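Local atomic coordinates of Thiol:disulfide interchange protein (Proteus mirabilis, PDB entry 4OD7), a protein that probably catalyses the formation of disulfide bonds in periplasmic proteins, as a thioredoxin-fold oxidoreductase of the DsbA subfamily. Residues 12-17 with 144-149; 153-156 with 160-163. The protein carries 1 engineered substitution. All coordinates share one frame; numbering follows the deposited sequence.

Contact 1 of 2, residues 12-17 with 144-149; sequences TNLSKP and TDFQIN
The Phe146 ring meets Leu14 obliquely, with Leu14 CD2 4.2 Å from Phe146 CD1. The Phe146 side chain also touches Val18, Ala21, Val25 and Val155. The ring is therefore buried against the central sheet of the thioredoxin fold. It is carried just past the end of helix 130-145, where the chain turns in a Schellman motif. Gln147 takes a positive phi of 47°, and Gln147 N bonds back to Thr144 O at 3.0 Å. Phe146 CG lies beside its own backbone N and anti to the carbonyl carbon (chi1 -70°), which swings the ring off the helix end toward the sheet. Leu14 follows directly on edge strand 11-13. Its side chain also touches Lys161 and Val155, so it meets the loop after the helix and the hairpin together. Direct contact between the two segments is otherwise slight. Their other meeting is polar and runs through solvent. The backbone carbonyls of Lys16 and Asp145 face a common site with Lys16 O 4.0 Å from Asp145 O. Being two acceptors, they need donors between them, and two waters supply these. Each carbonyl oxygen accepts from both waters. One water is held more loosely, at 3.2 Å from Lys16 O and from Asp145 O. The other sits closer, 2.6 Å from Lys16 O and equally 2.6 Å from Asp145 O.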
loop_
_atom_site.group_PDB
_atom_site.type_symbol
_atom_site.label_atom_id
_atom_site.label_comp_id
_atom_site.label_asym_id
_atom_site.label_seq_id
_atom_site.Cartn_x
_atom_site.Cartn_y
_atom_site.Cartn_z
ATOM N N THR A 12 12.950 2.292 12.077
ATOM C CA THR A 12 13.758 1.234 12.679
ATOM C C THR A 12 14.466 0.460 11.565
ATOM O O THR A 12 14.059 0.530 10.414
ATOM C CB THR A 12 12.927 0.241 13.526
ATOM O OG1 THR A 12 12.007 -0.494 12.724
ATOM C CG2 THR A 12 12.189 0.959 14.643
ATOM N N ASN A 13 15.531 -0.272 11.894
ATOM C CA ASN A 13 16.291 -1.018 10.882
ATOM C C ASN A 13 15.656 -2.386 10.621
ATOM O O ASN A 13 15.273 -3.061 11.566
ATOM C CB ASN A 13 17.742 -1.229 11.339
ATOM C CG ASN A 13 18.556 0.049 11.352
ATOM O OD1 ASN A 13 19.334 0.270 12.266
ATOM N ND2 ASN A 13 18.382 0.894 10.356
ATOM N N LEU A 14 15.500 -2.816 9.374
ATOM C CA LEU A 14 15.054 -4.188 9.185
ATOM C C LEU A 14 16.149 -5.099 9.685
ATOM O O LEU A 14 17.315 -4.854 9.399
ATOM C CB LEU A 14 14.731 -4.476 7.723
ATOM C CG LEU A 14 13.260 -4.368 7.292
ATOM C CD1 LEU A 14 12.735 -2.971 7.356
ATOM C CD2 LEU A 14 13.171 -4.901 5.865
ATOM N N SER A 15 15.790 -6.177 10.376
ATOM C CA SER A 15 16.789 -7.121 10.884
ATOM C C SER A 15 17.441 -7.961 9.761
ATOM O O SER A 15 18.573 -8.403 9.913
ATOM C CB SER A 15 16.176 -8.016 11.976
ATOM O OG SER A 15 15.137 -8.857 11.495
ATOM N N LYS A 16 16.740 -8.179 8.655
ATOM C CA LYS A 16 17.303 -8.889 7.499
ATOM C C LYS A 16 16.867 -8.173 6.229
ATOM O O LYS A 16 15.843 -8.508 5.650
ATOM C CB LYS A 16 16.840 -10.340 7.433
ATOM C CG LYS A 16 17.629 -11.209 6.439
ATOM C CD LYS A 16 17.052 -12.615 6.354
ATOM C CE LYS A 16 17.050 -13.310 7.709
ATOM N NZ LYS A 16 16.491 -14.686 7.650
ATOM N N PRO A 17 17.683 -7.244 5.746
ATOM C CA PRO A 17 17.279 -6.379 4.634
ATOM C C PRO A 17 16.987 -7.103 3.357
ATOM O O PRO A 17 17.331 -8.273 3.236
ATOM C CB PRO A 17 18.483 -5.477 4.411
ATOM C CG PRO A 17 19.594 -6.086 5.153
ATOM C CD PRO A 17 19.087 -7.075 6.117
ATOM N N THR A 144 6.419 -11.369 3.043
ATOM C CA THR A 144 7.328 -12.231 3.789
ATOM C C THR A 144 8.734 -11.620 4.038
ATOM O O THR A 144 9.190 -11.551 5.175
ATOM C CB THR A 144 7.465 -13.592 3.068
ATOM O OG1 THR A 144 6.211 -14.258 3.121
ATOM C CG2 THR A 144 8.481 -14.494 3.715
ATOM N N ASP A 145 9.398 -11.131 2.995
ATOM C CA ASP A 145 10.795 -10.714 3.105
ATOM C C ASP A 145 10.972 -9.398 3.848
ATOM O O ASP A 145 12.057 -9.095 4.353
ATOM C CB ASP A 145 11.447 -10.554 1.715
ATOM C CG ASP A 145 11.371 -11.804 0.862
ATOM O OD1 ASP A 145 10.966 -12.877 1.342
ATOM O OD2 ASP A 145 11.768 -11.718 -0.295
ATOM N N PHE A 146 9.907 -8.628 3.934
ATOM C CA PHE A 146 9.942 -7.389 4.673
ATOM C C PHE A 146 9.310 -7.574 6.072
ATOM O O PHE A 146 9.199 -6.615 6.829
ATOM C CB PHE A 146 9.239 -6.286 3.880
ATOM C CG PHE A 146 9.973 -5.850 2.650
ATOM C CD1 PHE A 146 10.594 -4.624 2.618
ATOM C CD2 PHE A 146 10.053 -6.657 1.535
ATOM C CE1 PHE A 146 11.284 -4.203 1.496
ATOM C CE2 PHE A 146 10.726 -6.242 0.420
ATOM C CZ PHE A 146 11.351 -5.009 0.406
ATOM N N GLN A 147 8.934 -8.810 6.402
ATOM C CA GLN A 147 8.298 -9.155 7.678
ATOM C C GLN A 147 7.153 -8.219 8.069
ATOM O O GLN A 147 7.166 -7.597 9.145
ATOM C CB GLN A 147 9.345 -9.168 8.799
ATOM N N ILE A 148 6.159 -8.122 7.192
ATOM C CA ILE A 148 5.039 -7.209 7.402
ATOM C C ILE A 148 3.945 -7.947 8.095
ATOM O O ILE A 148 3.418 -8.910 7.558
ATOM C CB ILE A 148 4.530 -6.629 6.091
ATOM C CG1 ILE A 148 5.691 -5.988 5.329
ATOM C CG2 ILE A 148 3.336 -5.649 6.336
ATOM C CD1 ILE A 148 6.397 -4.920 6.101
ATOM N N ASN A 149 3.624 -7.484 9.296
ATOM C CA ASN A 149 2.631 -8.117 10.143
ATOM C C ASN A 149 1.450 -7.208 10.399
ATOM O O ASN A 149 0.462 -7.644 10.947
ATOM C CB ASN A 149 3.249 -8.474 11.505
ATOM C CG ASN A 149 4.244 -9.616 11.434
ATOM O OD1 ASN A 149 4.045 -10.600 10.717
ATOM N ND2 ASN A 149 5.328 -9.490 12.194
HETATM O O HOH W 1 14.605 -11.027 4.149
HETATM O O HOH W 2 13.430 -8.436 6.502
#

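Contact 2 of 2, residues 153-156 with 160-163; sequences AMVI and YKMK
Tyr160 O is gripped twice by strand 153-156. Ile156 N donates to it at 2.8 Å, a nearly straight bond (167°) in the carbonyl plane. The CA-H of Val155 adds a weaker contact, with Val155 CA 3.3 Å from Tyr160 O. This is the antiparallel beta hairpin that forms part of the sheet of the DsbA thioredoxin fold. Three residues link its strands. Ile156 and Tyr160 close it as a hydrogen-bonded pair, with Tyr160 N returning a bond to Ile156 O at 3.0 Å. Val155 and Lys161 form the next, non-hydrogen-bonded pair. Beyond it the strands, set at 151°, spread apart. Met162 N still reaches Met154 O, at 3.2 Å. The return bond is replaced by a water, which accepts from Met154 N and donates to Met162 O. The side chains of Ile156, Tyr160 and Met162 lie against Leu186 of helix 172-187. Met162 is bent at chi2 and chi3. These bends bring the sulfur across the end of Ile156, with Met162 SD 3.9 Å from Ile156 CD1. Met154 extends away from this group, and a thiocyanate ion, probably from the crystallisation liquor, lies about 4 Å from its side chain. Val155 and Lys161 point to the other face. There the lysine chain passes the valine, with Lys161 CE 4.1 Å from Val155 CG2.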
loop_
_atom_site.group_PDB
_atom_site.type_symbol
_atom_site.label_atom_id
_atom_site.label_comp_id
_atom_site.label_asym_id
_atom_site.label_seq_id
_atom_site.Cartn_x
_atom_site.Cartn_y
_atom_site.Cartn_z
ATOM N N ALA A 153 2.180 0.042 6.181
ATOM C CA ALA A 153 3.604 -0.046 6.501
ATOM C C ALA A 153 4.414 0.386 5.292
ATOM O O ALA A 153 3.971 0.176 4.201
ATOM C CB ALA A 153 3.953 -1.448 6.898
ATOM N N MET A 154 5.588 0.984 5.485
ATOM C CA MET A 154 6.435 1.432 4.357
ATOM C C MET A 154 7.900 1.130 4.720
ATOM O O MET A 154 8.324 1.327 5.861
ATOM C CB MET A 154 6.218 2.938 4.078
ATOM C CG MET A 154 6.800 3.499 2.811
ATOM S SD MET A 154 6.581 5.283 2.638
ATOM C CE MET A 154 4.832 5.418 2.367
ATOM N N VAL A 155 8.636 0.538 3.794
ATOM C CA VAL A 155 10.034 0.205 4.032
ATOM C C VAL A 155 10.886 0.871 2.973
ATOM O O VAL A 155 10.488 0.907 1.806
ATOM C CB VAL A 155 10.249 -1.279 4.056
ATOM C CG1 VAL A 155 11.720 -1.585 4.326
ATOM C CG2 VAL A 155 9.343 -1.870 5.134
ATOM N N ILE A 156 12.018 1.446 3.369
ATOM C CA ILE A 156 12.824 2.211 2.423
ATOM C C ILE A 156 14.182 1.567 2.187
ATOM O O ILE A 156 14.829 1.155 3.129
ATOM C CB ILE A 156 12.975 3.633 2.921
ATOM C CG1 ILE A 156 11.581 4.269 2.949
ATOM C CG2 ILE A 156 13.901 4.420 2.024
ATOM C CD1 ILE A 156 11.508 5.542 3.687
ATOM N N TYR A 160 15.199 0.281 5.952
ATOM C CA TYR A 160 14.623 1.091 7.033
ATOM C C TYR A 160 13.114 0.970 7.071
ATOM O O TYR A 160 12.457 1.247 6.082
ATOM C CB TYR A 160 14.961 2.578 6.881
ATOM C CG TYR A 160 16.428 2.931 6.698
ATOM C CD1 TYR A 160 17.342 2.699 7.720
ATOM C CD2 TYR A 160 16.900 3.504 5.511
ATOM C CE1 TYR A 160 18.680 3.034 7.581
ATOM C CE2 TYR A 160 18.248 3.841 5.361
ATOM C CZ TYR A 160 19.136 3.598 6.404
ATOM O OH TYR A 160 20.484 3.913 6.291
ATOM N N LYS A 161 12.569 0.574 8.218
ATOM C CA LYS A 161 11.124 0.547 8.399
ATOM C C LYS A 161 10.630 1.798 9.110
ATOM O O LYS A 161 11.010 2.090 10.251
ATOM C CB LYS A 161 10.708 -0.718 9.142
ATOM C CG LYS A 161 9.216 -0.892 9.250
ATOM C CD LYS A 161 8.846 -2.160 9.973
ATOM C CE LYS A 161 9.008 -3.332 8.966
ATOM N NZ LYS A 161 8.511 -4.674 9.401
ATOM N N MET A 162 9.787 2.549 8.407
ATOM C CA MET A 162 9.127 3.715 8.986
ATOM C C MET A 162 8.398 3.431 10.294
ATOM O O MET A 162 7.782 2.386 10.456
ATOM C CB MET A 162 8.129 4.318 8.018
ATOM C CG MET A 162 8.735 4.885 6.798
ATOM S SD MET A 162 9.842 6.256 7.088
ATOM C CE MET A 162 8.829 7.600 7.675
ATOM N N LYS A 163 8.545 4.354 11.233
ATOM C CA LYS A 163 7.832 4.342 12.494
ATOM C C LYS A 163 6.734 5.391 12.475
ATOM O O LYS A 163 6.984 6.560 12.751
ATOM C CB LYS A 163 8.798 4.611 13.630
ATOM C CG LYS A 163 8.364 4.036 14.919
ATOM C CD LYS A 163 9.457 4.138 15.966
ATOM C CE LYS A 163 8.965 4.925 17.181
ATOM N NZ LYS A 163 8.112 4.143 18.089
HETATM O O HOH W 3 5.608 1.800 8.456
#

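How the contacts relate
The centres of the two contacts are 9 Å apart, and Lys161 joins them. Its backbone pairs with strand 11-13 of contact 1, Lys161 N lying 2.7 Å from Thr12 O in a probable hydrogen bond. Its ammonium makes a weak bond to the loop after helix 130-145, with Lys161 NZ 3.3 Å from Phe146 O. Leu14 and Phe146 of contact 1 lie on the face of the hairpin that bears Val155 and Lys161, while helix 172-187 packs on the other. Strand 153-156 also pairs with strand 24-28. That strand leads to the redox site at Ser32 and Cys35, whose disulfide is absent here because Ser32 is engineered.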